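PDB 1H4V: histidine--tRNA ligase from Thermus thermophilus, which attaches L-histidine to tRNA(His) at the expense of ATP, which is split to AMP and diphosphate, and works as a homodimer. Local coordinates for residues F13-R18 with L323-G328; Q21-T26 with F307-V312; K327-Y332 with R356-L361; Y332-T337 with A379-L384; A391-L396 with Q404-R409. One frame throughout, in Å; residues are numbered along the deposited sequence.

Contact 1: F13-R18 with L323-G328; sequences FGKELR and LPEEKG. With SO4 (sulfate ion), chain B.
Arg18 reaches out from the first turns of helix 14-33 and takes hold of the carbonyl of Pro324 end-on, with NH1 and NH2 sharing the single oxygen; the shorter bond is NH2 to Pro324 O at 3.0 Å. Both nitrogens come at that oxygen from the same face of its carbonyl plane, while the oxygen stays close to the guanidinium plane. A bend at chi3 (55°) places the group with its NH1/NH2 edge at Pro324 O, Leu323 CG over one face and Glu326 OE1 over the other. Glu326 is a long ion pair at 3.7 Å from OE1 to Arg18 NE, by charge alone, since no N-H points at it. The edge formed by NE and NH2 faces a sulfate ion, probably from the crystallisation liquor: Arg18 NE meets its O4 at 2.6 Å and NH2 its O1 at 2.9 Å. One turn back, Lys15 runs out fully extended beyond CG, which carries NZ to Glu325 OE2 for a salt bridge of 2.8 Å. Beneath these polar ends Leu323 CD2 rests on Arg18 CB at 3.6 Å. With an alanine at Arg18, the Pro324 carbonyl would probably lose both its donors and Glu326 its counter-charge. At the surface, then, catalytic domain and linker to the anticodon-binding domain are joined by ion pairs and a two-donor grip on one carbonyl, with Leu323 as the apolar part.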
# COMPACT_ATOMS: atom_id res chain seq x y z
N PHE A 13 0.74 -9.46 8.75
CA PHE A 13 0.18 -8.85 9.95
C PHE A 13 1.20 -9.03 11.07
O PHE A 13 2.20 -9.70 10.87
CB PHE A 13 -1.18 -9.48 10.30
CG PHE A 13 -1.13 -10.93 10.67
CD1 PHE A 13 -0.96 -11.32 12.00
CD2 PHE A 13 -1.30 -11.92 9.70
CE1 PHE A 13 -0.97 -12.67 12.36
CE2 PHE A 13 -1.31 -13.27 10.05
CZ PHE A 13 -1.15 -13.64 11.39
N GLY A 14 0.96 -8.42 12.22
CA GLY A 14 1.92 -8.54 13.31
C GLY A 14 3.31 -8.02 12.95
O GLY A 14 3.47 -7.04 12.21
N LYS A 15 4.34 -8.69 13.45
CA LYS A 15 5.71 -8.26 13.18
C LYS A 15 6.15 -8.24 11.72
O LYS A 15 6.86 -7.33 11.31
CB LYS A 15 6.68 -9.09 14.02
CG LYS A 15 6.64 -8.66 15.48
CD LYS A 15 7.58 -9.44 16.37
CE LYS A 15 7.53 -8.87 17.78
NZ LYS A 15 8.34 -9.67 18.73
N GLU A 16 5.75 -9.23 10.95
CA GLU A 16 6.14 -9.28 9.55
C GLU A 16 5.67 -8.01 8.84
O GLU A 16 6.42 -7.39 8.09
CB GLU A 16 5.53 -10.52 8.89
CG GLU A 16 5.65 -10.52 7.39
CD GLU A 16 6.21 -11.82 6.85
OE1 GLU A 16 5.58 -12.88 7.03
OE2 GLU A 16 7.30 -11.76 6.23
N LEU A 17 4.42 -7.62 9.08
CA LEU A 17 3.89 -6.42 8.45
C LEU A 17 4.68 -5.19 8.92
O LEU A 17 5.04 -4.33 8.11
CB LEU A 17 2.42 -6.23 8.84
CG LEU A 17 1.44 -5.51 7.91
CD1 LEU A 17 0.42 -4.77 8.77
CD2 LEU A 17 2.15 -4.54 6.99
N ARG A 18 4.93 -5.12 10.22
CA ARG A 18 5.64 -3.99 10.78
C ARG A 18 7.05 -3.88 10.20
O ARG A 18 7.54 -2.77 9.97
CB ARG A 18 5.66 -4.08 12.31
CG ARG A 18 4.32 -3.68 12.95
CD ARG A 18 4.28 -4.01 14.45
NE ARG A 18 5.40 -3.41 15.17
CZ ARG A 18 5.96 -3.93 16.25
NH1 ARG A 18 5.50 -5.07 16.75
NH2 ARG A 18 6.97 -3.31 16.85
N LEU A 323 12.28 -7.06 16.30
CA LEU A 323 11.40 -5.91 16.39
C LEU A 323 10.78 -5.89 17.79
O LEU A 323 10.41 -6.93 18.32
CB LEU A 323 10.29 -6.04 15.33
CG LEU A 323 9.74 -4.82 14.58
CD1 LEU A 323 10.87 -3.98 14.03
CD2 LEU A 323 8.84 -5.30 13.45
N PRO A 324 10.68 -4.70 18.41
CA PRO A 324 10.10 -4.64 19.75
C PRO A 324 8.66 -5.17 19.74
O PRO A 324 8.10 -5.46 18.68
CB PRO A 324 10.17 -3.16 20.09
CG PRO A 324 10.07 -2.50 18.75
CD PRO A 324 10.98 -3.35 17.90
N GLU A 325 8.06 -5.29 20.92
CA GLU A 325 6.69 -5.78 21.01
C GLU A 325 5.68 -4.70 20.65
O GLU A 325 5.94 -3.51 20.82
CB GLU A 325 6.40 -6.30 22.42
CG GLU A 325 7.28 -7.47 22.86
CD GLU A 325 7.28 -8.61 21.85
OE1 GLU A 325 6.18 -9.01 21.41
OE2 GLU A 325 8.37 -9.12 21.52
N GLU A 326 4.54 -5.14 20.13
CA GLU A 326 3.45 -4.24 19.74
C GLU A 326 3.05 -3.44 20.97
O GLU A 326 2.90 -4.01 22.06
CB GLU A 326 2.25 -5.07 19.25
CG GLU A 326 1.11 -4.27 18.64
CD GLU A 326 1.38 -3.81 17.22
OE1 GLU A 326 2.20 -2.88 17.03
OE2 GLU A 326 0.79 -4.39 16.28
N LYS A 327 2.89 -2.13 20.82
CA LYS A 327 2.51 -1.31 21.96
C LYS A 327 1.09 -1.68 22.39
O LYS A 327 0.27 -2.10 21.57
CB LYS A 327 2.56 0.18 21.60
CG LYS A 327 2.61 1.08 22.83
CD LYS A 327 2.04 2.46 22.57
CE LYS A 327 0.53 2.39 22.36
NZ LYS A 327 -0.10 3.74 22.26
N GLY A 328 0.81 -1.54 23.68
CA GLY A 328 -0.51 -1.86 24.20
C GLY A 328 -1.41 -0.64 24.28
O GLY A 328 -0.96 0.48 24.09
S SO4 B . 6.90 -0.07 14.71
O1 SO4 B . 7.66 -0.67 15.83
O2 SO4 B . 7.84 0.35 13.66
O3 SO4 B . 6.13 1.09 15.17
O4 SO4 B . 5.97 -1.08 14.18

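Contact 2: Q21-T26 with F307-V312; sequences QRIVAT and FGVERV. With SO4 (sulfate ion), chain B.
Ile23 is the bump here: its side chain leaves helix 14-33 and settles in a hollow lined by Phe307, Val309 and Val312, where strand 302-308 gives way to helix 309-318. The two ends of the isoleucine do different jobs. With CG1 lying beside the backbone N (chi1 -63°), CD1 slips between the two valines, 4.0 Å from Val309 CG1 and 3.9 Å from Val312 CG1, and also meets the backbone at Val309 O. The other branch, Ile23 CG2, meets the edge of the Phe307 ring at CE1, 4.0 Å off. Val24 adds a looser touch, its CG2 4.4 Å from Val309 CG2. No hydrogen bond crosses between the segments, so apolar packing of complementary shape holds the two together. Both belong to the catalytic part of the synthetase. Around the hollow, Phe307 also leans on Leu147 and Cys150 of helix 137-153, Val312 on Leu151 of the same helix, and Val309 on His125 of strand 123-132. Ile23 thus sits where helices 14-33, 137-153 and 309-318 meet at the C-terminal end of strand 302-308, an inner strand of the large mixed sheet.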
# COMPACT_ATOMS: atom_id res chain seq x y z
N GLN A 21 6.68 -2.36 6.77
CA GLN A 21 6.36 -0.94 6.87
C GLN A 21 7.58 -0.11 7.25
O GLN A 21 7.71 1.03 6.82
CB GLN A 21 5.22 -0.72 7.87
CG GLN A 21 3.96 -1.49 7.48
CD GLN A 21 2.83 -1.34 8.46
OE1 GLN A 21 3.02 -1.46 9.67
NE2 GLN A 21 1.62 -1.10 7.95
N ARG A 22 8.48 -0.69 8.05
CA ARG A 22 9.68 0.02 8.46
C ARG A 22 10.58 0.19 7.25
O ARG A 22 11.12 1.27 6.99
CB ARG A 22 10.43 -0.75 9.54
CG ARG A 22 9.91 -0.53 10.94
CD ARG A 22 11.05 -0.64 11.93
NE ARG A 22 10.61 -0.51 13.31
CZ ARG A 22 11.45 -0.45 14.35
NH1 ARG A 22 12.75 -0.51 14.14
NH2 ARG A 22 10.97 -0.36 15.59
N ILE A 23 10.74 -0.90 6.51
CA ILE A 23 11.57 -0.91 5.33
C ILE A 23 11.11 0.14 4.33
O ILE A 23 11.92 0.93 3.84
CB ILE A 23 11.57 -2.30 4.68
CG1 ILE A 23 12.18 -3.31 5.67
CG2 ILE A 23 12.36 -2.29 3.39
CD1 ILE A 23 12.11 -4.74 5.23
N VAL A 24 9.81 0.17 4.05
CA VAL A 24 9.27 1.14 3.11
C VAL A 24 9.38 2.56 3.68
O VAL A 24 9.73 3.49 2.94
CB VAL A 24 7.79 0.81 2.73
CG1 VAL A 24 7.15 1.97 2.00
CG2 VAL A 24 7.76 -0.43 1.80
N ALA A 25 9.10 2.73 4.98
CA ALA A 25 9.19 4.06 5.60
C ALA A 25 10.62 4.59 5.50
O ALA A 25 10.84 5.78 5.33
CB ALA A 25 8.76 4.00 7.08
N THR A 26 11.60 3.70 5.62
CA THR A 26 12.99 4.10 5.51
C THR A 26 13.32 4.54 4.08
O THR A 26 13.98 5.56 3.88
CB THR A 26 13.92 2.97 5.93
OG1 THR A 26 13.74 2.73 7.33
CG2 THR A 26 15.37 3.34 5.64
N PHE A 307 14.66 -2.98 -5.10
CA PHE A 307 15.09 -3.99 -4.13
C PHE A 307 13.84 -4.66 -3.56
O PHE A 307 12.78 -4.04 -3.44
CB PHE A 307 16.01 -3.40 -3.04
CG PHE A 307 15.35 -2.43 -2.10
CD1 PHE A 307 14.40 -2.85 -1.18
CD2 PHE A 307 15.75 -1.09 -2.08
CE1 PHE A 307 13.86 -1.96 -0.25
CE2 PHE A 307 15.22 -0.19 -1.16
CZ PHE A 307 14.28 -0.62 -0.24
N GLY A 308 13.95 -5.94 -3.26
CA GLY A 308 12.82 -6.68 -2.73
C GLY A 308 12.68 -6.51 -1.24
O GLY A 308 13.62 -6.75 -0.48
N VAL A 309 11.50 -6.08 -0.82
CA VAL A 309 11.23 -5.88 0.59
C VAL A 309 11.45 -7.18 1.37
O VAL A 309 12.07 -7.17 2.43
CB VAL A 309 9.78 -5.36 0.79
CG1 VAL A 309 9.45 -5.24 2.27
CG2 VAL A 309 9.64 -4.00 0.09
N GLU A 310 10.95 -8.30 0.84
CA GLU A 310 11.13 -9.59 1.51
C GLU A 310 12.60 -9.99 1.58
O GLU A 310 13.03 -10.57 2.57
CB GLU A 310 10.33 -10.70 0.82
CG GLU A 310 8.81 -10.61 0.95
CD GLU A 310 8.19 -9.63 -0.04
OE1 GLU A 310 8.92 -9.08 -0.90
OE2 GLU A 310 6.95 -9.41 0.05
N ARG A 311 13.36 -9.69 0.53
CA ARG A 311 14.79 -10.01 0.53
C ARG A 311 15.46 -9.26 1.67
O ARG A 311 16.29 -9.81 2.39
CB ARG A 311 15.45 -9.58 -0.79
CG ARG A 311 15.05 -10.38 -2.01
CD ARG A 311 15.77 -11.72 -2.07
NE ARG A 311 15.45 -12.45 -3.30
CZ ARG A 311 15.78 -12.05 -4.52
NH1 ARG A 311 16.45 -10.91 -4.69
NH2 ARG A 311 15.42 -12.77 -5.58
N VAL A 312 15.10 -7.98 1.81
CA VAL A 312 15.67 -7.14 2.85
C VAL A 312 15.26 -7.59 4.24
O VAL A 312 16.10 -7.66 5.13
CB VAL A 312 15.29 -5.65 2.63
CG1 VAL A 312 15.74 -4.82 3.81
CG2 VAL A 312 15.95 -5.14 1.34
S SO4 B . 6.90 -0.07 14.71
O1 SO4 B . 7.66 -0.67 15.83
O2 SO4 B . 7.84 0.35 13.66
O3 SO4 B . 6.13 1.09 15.17
O4 SO4 B . 5.97 -1.08 14.18

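Contact 3: K327-Y332 with R356-L361; sequences KGPDLY and RAEYAL
Arg356 and Glu358 lie along segment 327-332 where the first beta-alpha-beta crossover of the anticodon-binding domain comes back: strand 331-335, helix 338-351, then strand 357-359 parallel to the first. Leu331 pairs with Ala357 and Tyr332 with Glu358, and Glu358 N gives Leu331 O a bond of 2.7 Å. Just ahead of the pairing, Arg356 N is bonded to Asp330 OD2 at 3.1 Å, nearly straight at 174°, on the anti side but tilted from the carboxylate plane.

The Arg356 side chain is worth following outward. CB lies beside Asp330, 4.0 Å from its OD2. With CG anti to the backbone N (chi1 179°) and the chain extended to NE, the rest runs back over Pro329: Arg356 CG is 3.7 Å from Pro329 CB, and CD and NE both pass close to Pro329 CA. Pro329 N lies over the centre of the guanidinium, at CZ, and Gly328 C shares that face nearer the rim. At the tip, NH1 reaches Lys327 O at 2.8 Å, while NE and NH2 take Glu358 OE2 side-on, both on one oxygen.

Glu32 of the second subunit packs on Arg356, which brings this edge strand to the dimer partner. On the face that carries Glu358, the Tyr332 ring turns an edge to Glu358 CB, and its OH ends 3.6 Å from Ala360 CB.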
# COMPACT_ATOMS: atom_id res chain seq x y z
N LYS A 327 2.89 -2.13 20.82
CA LYS A 327 2.51 -1.31 21.96
C LYS A 327 1.09 -1.68 22.39
O LYS A 327 0.27 -2.10 21.57
CB LYS A 327 2.56 0.18 21.60
CG LYS A 327 2.61 1.08 22.83
CD LYS A 327 2.04 2.46 22.57
CE LYS A 327 0.53 2.39 22.36
NZ LYS A 327 -0.10 3.74 22.26
N GLY A 328 0.81 -1.54 23.68
CA GLY A 328 -0.51 -1.86 24.20
C GLY A 328 -1.41 -0.64 24.28
O GLY A 328 -0.96 0.48 24.09
N PRO A 329 -2.70 -0.83 24.57
CA PRO A 329 -3.60 0.32 24.65
C PRO A 329 -3.25 1.18 25.86
O PRO A 329 -2.60 0.72 26.80
CB PRO A 329 -4.96 -0.33 24.80
CG PRO A 329 -4.65 -1.54 25.60
CD PRO A 329 -3.42 -2.07 24.89
N ASP A 330 -3.68 2.44 25.83
CA ASP A 330 -3.44 3.34 26.95
C ASP A 330 -4.35 2.95 28.11
O ASP A 330 -4.00 3.14 29.26
CB ASP A 330 -3.71 4.79 26.54
CG ASP A 330 -2.76 5.29 25.47
OD1 ASP A 330 -1.55 5.03 25.59
OD2 ASP A 330 -3.22 5.94 24.52
N LEU A 331 -5.52 2.39 27.79
CA LEU A 331 -6.48 1.99 28.80
C LEU A 331 -7.25 0.72 28.43
O LEU A 331 -7.80 0.62 27.33
CB LEU A 331 -7.48 3.13 29.04
CG LEU A 331 -8.67 2.87 29.98
CD1 LEU A 331 -8.18 2.73 31.41
CD2 LEU A 331 -9.68 4.03 29.88
N TYR A 332 -7.28 -0.25 29.34
CA TYR A 332 -8.02 -1.48 29.14
C TYR A 332 -9.07 -1.55 30.25
O TYR A 332 -8.75 -1.79 31.41
CB TYR A 332 -7.11 -2.71 29.22
CG TYR A 332 -7.81 -3.97 28.75
CD1 TYR A 332 -8.15 -4.14 27.41
CD2 TYR A 332 -8.19 -4.96 29.65
CE1 TYR A 332 -8.85 -5.26 26.98
CE2 TYR A 332 -8.90 -6.08 29.23
CZ TYR A 332 -9.23 -6.23 27.89
OH TYR A 332 -9.95 -7.33 27.48
N ARG A 356 -5.85 5.31 23.07
CA ARG A 356 -6.21 3.97 22.64
C ARG A 356 -6.86 3.30 23.86
O ARG A 356 -6.19 2.98 24.84
CB ARG A 356 -4.98 3.19 22.19
CG ARG A 356 -5.30 1.77 21.74
CD ARG A 356 -4.07 1.08 21.16
NE ARG A 356 -4.24 -0.37 21.14
CZ ARG A 356 -3.25 -1.23 20.93
NH1 ARG A 356 -2.01 -0.79 20.72
NH2 ARG A 356 -3.48 -2.54 20.95
N ALA A 357 -8.18 3.11 23.81
CA ALA A 357 -8.90 2.52 24.93
C ALA A 357 -9.68 1.29 24.50
O ALA A 357 -10.50 1.34 23.59
CB ALA A 357 -9.83 3.55 25.55
N GLU A 358 -9.42 0.17 25.18
CA GLU A 358 -10.10 -1.07 24.87
C GLU A 358 -10.87 -1.58 26.08
O GLU A 358 -10.71 -1.08 27.19
CB GLU A 358 -9.08 -2.11 24.39
CG GLU A 358 -8.44 -1.73 23.06
CD GLU A 358 -7.33 -2.68 22.63
OE1 GLU A 358 -7.59 -3.90 22.54
OE2 GLU A 358 -6.20 -2.20 22.38
N TYR A 359 -11.71 -2.58 25.86
CA TYR A 359 -12.52 -3.10 26.94
C TYR A 359 -12.88 -4.56 26.71
O TYR A 359 -12.92 -5.03 25.58
CB TYR A 359 -13.80 -2.27 27.04
CG TYR A 359 -14.60 -2.29 25.75
CD1 TYR A 359 -15.44 -3.36 25.44
CD2 TYR A 359 -14.45 -1.28 24.80
CE1 TYR A 359 -16.10 -3.43 24.22
CE2 TYR A 359 -15.11 -1.34 23.58
CZ TYR A 359 -15.93 -2.42 23.29
OH TYR A 359 -16.54 -2.52 22.07
N ALA A 360 -13.13 -5.29 27.80
CA ALA A 360 -13.51 -6.69 27.71
C ALA A 360 -15.01 -6.73 27.45
O ALA A 360 -15.74 -5.86 27.93
CB ALA A 360 -13.18 -7.41 29.02
N LEU A 361 -15.46 -7.72 26.69
CA LEU A 361 -16.89 -7.84 26.38
C LEU A 361 -17.72 -8.58 27.41
O LEU A 361 -18.94 -8.57 27.33
CB LEU A 361 -17.09 -8.50 25.02
CG LEU A 361 -17.31 -7.57 23.83
CD1 LEU A 361 -17.60 -8.42 22.59
CD2 LEU A 361 -18.48 -6.63 24.12

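Contact 4: Y332-T337 with A379-L384; sequences YLIPLT and AFAGFL
Ile334 N and Gly382 O make a short bond of 2.6 Å in the middle of the contact, with an N-H...O angle of 161°. It is one of five that alternate between strands 331-335 and 380-384, neighbouring parallel strands of the anticodon-binding domain's sheet. Leu336 N to Leu384 O closes the row at its far end, just before Thr337 caps helix 338-351.

Gly382 faces Leu333, and the pairing is consistent with a glycine at this position. Leu333 CG lies beside its own backbone N (chi1 -80°), which lays CD2 across the neighbouring strand, 3.8 Å from Gly382 CA; a CB on Gly382 would collide with that methyl. The same Leu333 CD2 carries on to Leu384 CD1 at 4.2 Å, so the face with Leu333, Pro335 and Leu384 is apolar and packs against helix 338-351.

On the opposite face Ile334 stands beside Phe383, with Ile334 CB 4.1 Å from Phe383 CD2. Its CD1 folds back along the strand to lie 3.3 Å from Gly382 O, while Leu336 CD2 meets the same ring at its edge. Helix 366-375 covers this side, Leu370 and Pro366 both touching Phe383.

The polar links between the two strands are all backbone hydrogen bonds, and every side chain that crosses the gap is hydrocarbon. The pairing therefore implies a greasy sheet interior sandwiched by helices, with hydrogen bonds setting the register and methyls and rings filling both faces.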
# COMPACT_ATOMS: atom_id res chain seq x y z
N TYR A 332 -7.28 -0.25 29.34
CA TYR A 332 -8.02 -1.48 29.14
C TYR A 332 -9.07 -1.55 30.25
O TYR A 332 -8.75 -1.79 31.41
CB TYR A 332 -7.11 -2.71 29.22
CG TYR A 332 -7.81 -3.97 28.75
CD1 TYR A 332 -8.15 -4.14 27.41
CD2 TYR A 332 -8.19 -4.96 29.65
CE1 TYR A 332 -8.85 -5.26 26.98
CE2 TYR A 332 -8.90 -6.08 29.23
CZ TYR A 332 -9.23 -6.23 27.89
OH TYR A 332 -9.95 -7.33 27.48
N LEU A 333 -10.33 -1.33 29.87
CA LEU A 333 -11.46 -1.32 30.79
C LEU A 333 -12.04 -2.68 31.11
O LEU A 333 -12.35 -3.47 30.22
CB LEU A 333 -12.57 -0.44 30.22
CG LEU A 333 -12.37 1.06 30.42
CD1 LEU A 333 -13.18 1.85 29.41
CD2 LEU A 333 -12.77 1.41 31.85
N ILE A 334 -12.20 -2.95 32.40
CA ILE A 334 -12.74 -4.23 32.86
C ILE A 334 -14.11 -4.03 33.50
O ILE A 334 -14.23 -3.47 34.59
CB ILE A 334 -11.81 -4.90 33.91
CG1 ILE A 334 -10.47 -5.26 33.28
CG2 ILE A 334 -12.47 -6.14 34.50
CD1 ILE A 334 -9.59 -4.09 33.01
N PRO A 335 -15.18 -4.47 32.81
CA PRO A 335 -16.53 -4.32 33.38
C PRO A 335 -16.70 -5.42 34.42
O PRO A 335 -16.30 -6.56 34.18
CB PRO A 335 -17.44 -4.51 32.16
CG PRO A 335 -16.66 -5.44 31.29
CD PRO A 335 -15.23 -4.95 31.42
N LEU A 336 -17.25 -5.09 35.58
CA LEU A 336 -17.42 -6.10 36.62
C LEU A 336 -18.80 -6.74 36.58
O LEU A 336 -18.97 -7.88 37.00
CB LEU A 336 -17.15 -5.49 38.00
CG LEU A 336 -15.73 -4.95 38.07
CD1 LEU A 336 -15.48 -4.30 39.43
CD2 LEU A 336 -14.75 -6.09 37.82
N THR A 337 -19.78 -6.01 36.07
CA THR A 337 -21.13 -6.56 35.95
C THR A 337 -21.48 -6.55 34.47
O THR A 337 -20.78 -5.94 33.66
CB THR A 337 -22.19 -5.72 36.72
OG1 THR A 337 -22.26 -4.40 36.16
CG2 THR A 337 -21.84 -5.64 38.19
N ALA A 379 -1.27 0.71 29.67
CA ALA A 379 -0.64 1.66 30.56
C ALA A 379 -1.53 1.70 31.82
O ALA A 379 -1.03 1.62 32.94
CB ALA A 379 -0.58 3.04 29.91
N PHE A 380 -2.84 1.79 31.61
CA PHE A 380 -3.81 1.82 32.70
C PHE A 380 -4.86 0.75 32.57
O PHE A 380 -5.18 0.32 31.46
CB PHE A 380 -4.55 3.16 32.76
CG PHE A 380 -3.74 4.30 33.28
CD1 PHE A 380 -2.90 5.01 32.43
CD2 PHE A 380 -3.82 4.68 34.62
CE1 PHE A 380 -2.15 6.09 32.91
CE2 PHE A 380 -3.08 5.75 35.10
CZ PHE A 380 -2.24 6.46 34.25
N ALA A 381 -5.39 0.33 33.70
CA ALA A 381 -6.46 -0.65 33.74
C ALA A 381 -7.62 0.16 34.32
O ALA A 381 -7.41 1.05 35.14
CB ALA A 381 -6.11 -1.80 34.65
N GLY A 382 -8.84 -0.13 33.87
CA GLY A 382 -9.99 0.60 34.38
C GLY A 382 -11.02 -0.39 34.89
O GLY A 382 -11.16 -1.49 34.34
N PHE A 383 -11.73 -0.03 35.94
CA PHE A 383 -12.73 -0.94 36.48
C PHE A 383 -14.08 -0.27 36.61
O PHE A 383 -14.20 0.83 37.15
CB PHE A 383 -12.27 -1.49 37.83
CG PHE A 383 -11.00 -2.26 37.76
CD1 PHE A 383 -9.77 -1.61 37.71
CD2 PHE A 383 -11.02 -3.65 37.69
CE1 PHE A 383 -8.58 -2.32 37.60
CE2 PHE A 383 -9.83 -4.38 37.58
CZ PHE A 383 -8.61 -3.72 37.53
N LEU A 384 -15.10 -0.96 36.11
CA LEU A 384 -16.46 -0.46 36.17
C LEU A 384 -17.39 -1.50 36.79
O LEU A 384 -17.63 -2.56 36.22
CB LEU A 384 -16.97 -0.09 34.78
CG LEU A 384 -16.36 1.12 34.07
CD1 LEU A 384 -16.90 1.17 32.65
CD2 LEU A 384 -16.72 2.39 34.82

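Contact 5: A391-L396 with Q404-R409; sequences AGEVTL and QVRLSR
This is the beta hairpin of strands 393-398 and 404-408 at the outer edge of the anticodon-binding domain's sheet, entered straight from a helix that a Schellman motif ends at Gly392. Val394 with Leu407 and Leu396 with Val405 are its hydrogen-bonded pairs, Val394 N reaching Leu407 O at 2.7 Å.

Arg406 bends at chi2 (66°) and again at chi3, which curls its guanidinium back over the first strand. There NH1 meets Glu393 OE2 at 2.8 Å, squarely in the guanidinium plane, and Arg406 NE bonds Thr395 OG1 at 3.0 Å. At Glu393, an alanine here would probably cost Arg406 NH1 its close carboxylate partner and leave the guanidinium held mainly through NE. On the other face Leu396 CD1 and Leu407 CD2 meet crosswise at 3.6 Å, against Tyr415 of helix 412-419. Val394 CG2 lies 3.8 Å from Arg409 CG.

The two faces thus differ in kind: oil toward helix 412-419, and on the other an arginine held by one carboxylate and a hydroxyl that Glu388 also bonds, which should limit its rotation.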
# COMPACT_ATOMS: atom_id res chain seq x y z
N ALA A 391 -22.25 5.90 40.91
CA ALA A 391 -21.61 7.18 41.21
C ALA A 391 -21.17 7.92 39.95
O ALA A 391 -20.71 9.06 40.03
CB ALA A 391 -20.42 6.95 42.13
N GLY A 392 -21.30 7.29 38.79
CA GLY A 392 -20.87 7.94 37.56
C GLY A 392 -19.37 8.22 37.64
O GLY A 392 -18.90 9.29 37.27
N GLU A 393 -18.63 7.23 38.13
CA GLU A 393 -17.19 7.34 38.29
C GLU A 393 -16.48 6.15 37.68
O GLU A 393 -17.10 5.27 37.07
CB GLU A 393 -16.84 7.43 39.78
CG GLU A 393 -17.44 8.63 40.48
CD GLU A 393 -17.23 8.61 41.98
OE1 GLU A 393 -17.63 9.60 42.64
OE2 GLU A 393 -16.69 7.62 42.51
N VAL A 394 -15.16 6.12 37.85
CA VAL A 394 -14.32 5.05 37.32
C VAL A 394 -13.12 4.87 38.24
O VAL A 394 -12.70 5.80 38.92
CB VAL A 394 -13.78 5.39 35.92
CG1 VAL A 394 -13.15 4.17 35.28
CG2 VAL A 394 -14.89 5.94 35.06
N THR A 395 -12.57 3.66 38.25
CA THR A 395 -11.40 3.37 39.05
C THR A 395 -10.29 3.11 38.07
O THR A 395 -10.44 2.31 37.15
CB THR A 395 -11.62 2.12 39.94
OG1 THR A 395 -12.58 2.42 40.95
CG2 THR A 395 -10.32 1.69 40.60
N LEU A 396 -9.18 3.82 38.23
CA LEU A 396 -8.04 3.65 37.35
C LEU A 396 -6.84 3.15 38.13
O LEU A 396 -6.67 3.47 39.30
CB LEU A 396 -7.70 4.97 36.65
CG LEU A 396 -8.74 5.55 35.67
CD1 LEU A 396 -8.23 6.88 35.11
CD2 LEU A 396 -9.02 4.56 34.55
N GLN A 404 -3.61 3.54 42.25
CA GLN A 404 -5.02 3.40 41.92
C GLN A 404 -5.83 4.60 42.38
O GLN A 404 -5.75 5.02 43.53
CB GLN A 404 -5.59 2.13 42.56
CG GLN A 404 -7.02 1.84 42.14
CD GLN A 404 -7.58 0.58 42.77
OE1 GLN A 404 -6.99 -0.50 42.66
NE2 GLN A 404 -8.72 0.70 43.42
N VAL A 405 -6.62 5.16 41.46
CA VAL A 405 -7.42 6.33 41.77
C VAL A 405 -8.88 6.19 41.34
O VAL A 405 -9.21 5.44 40.42
CB VAL A 405 -6.83 7.57 41.07
CG1 VAL A 405 -6.92 7.39 39.56
CG2 VAL A 405 -7.58 8.82 41.52
N ARG A 406 -9.75 6.92 42.03
CA ARG A 406 -11.18 6.90 41.73
C ARG A 406 -11.56 8.29 41.25
O ARG A 406 -11.48 9.26 42.00
CB ARG A 406 -11.97 6.54 42.99
CG ARG A 406 -13.47 6.64 42.84
CD ARG A 406 -14.00 5.61 41.85
NE ARG A 406 -14.28 4.32 42.49
CZ ARG A 406 -15.40 4.04 43.16
NH1 ARG A 406 -16.35 4.95 43.29
NH2 ARG A 406 -15.56 2.84 43.69
N LEU A 407 -11.98 8.41 40.00
CA LEU A 407 -12.36 9.70 39.47
C LEU A 407 -13.67 9.65 38.69
O LEU A 407 -14.13 8.57 38.31
CB LEU A 407 -11.23 10.26 38.58
CG LEU A 407 -10.74 9.42 37.40
CD1 LEU A 407 -9.56 10.12 36.74
CD2 LEU A 407 -10.30 8.05 37.87
N SER A 408 -14.28 10.81 38.47
CA SER A 408 -15.53 10.89 37.72
C SER A 408 -15.24 10.73 36.23
O SER A 408 -14.12 10.96 35.77
CB SER A 408 -16.21 12.24 37.97
OG SER A 408 -15.38 13.31 37.55
N ARG A 409 -16.25 10.34 35.46
CA ARG A 409 -16.07 10.15 34.03
C ARG A 409 -15.63 11.39 33.28
O ARG A 409 -14.89 11.29 32.31
CB ARG A 409 -17.35 9.60 33.40
CG ARG A 409 -17.63 8.16 33.74
CD ARG A 409 -18.43 7.51 32.64
NE ARG A 409 -18.70 6.10 32.92
CZ ARG A 409 -19.18 5.24 32.02
NH1 ARG A 409 -19.46 5.66 30.79
NH2 ARG A 409 -19.41 3.98 32.36

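Overall arrangement
Starting from the N terminus, helix 14-33 serves both early contacts. Contact 2 brings it to 307-312 within the catalytic part, and contact 1, whose loop encloses that of contact 2, joins its beginning to the linker at 323-328; one sulfate touches both. The chain then enters the anticodon-binding domain. Contact 3 shares Lys327 and Gly328 with contact 1 and closes a short loop around helix 338-351. Contact 4 crosses contact 3, with Tyr332 common to both, because strand 331-335 lies between 357-359 and 380-384. Contact 5 follows in series as a local hairpin, its strand 393-398 pairing with 380-384 and completing the five-stranded sheet.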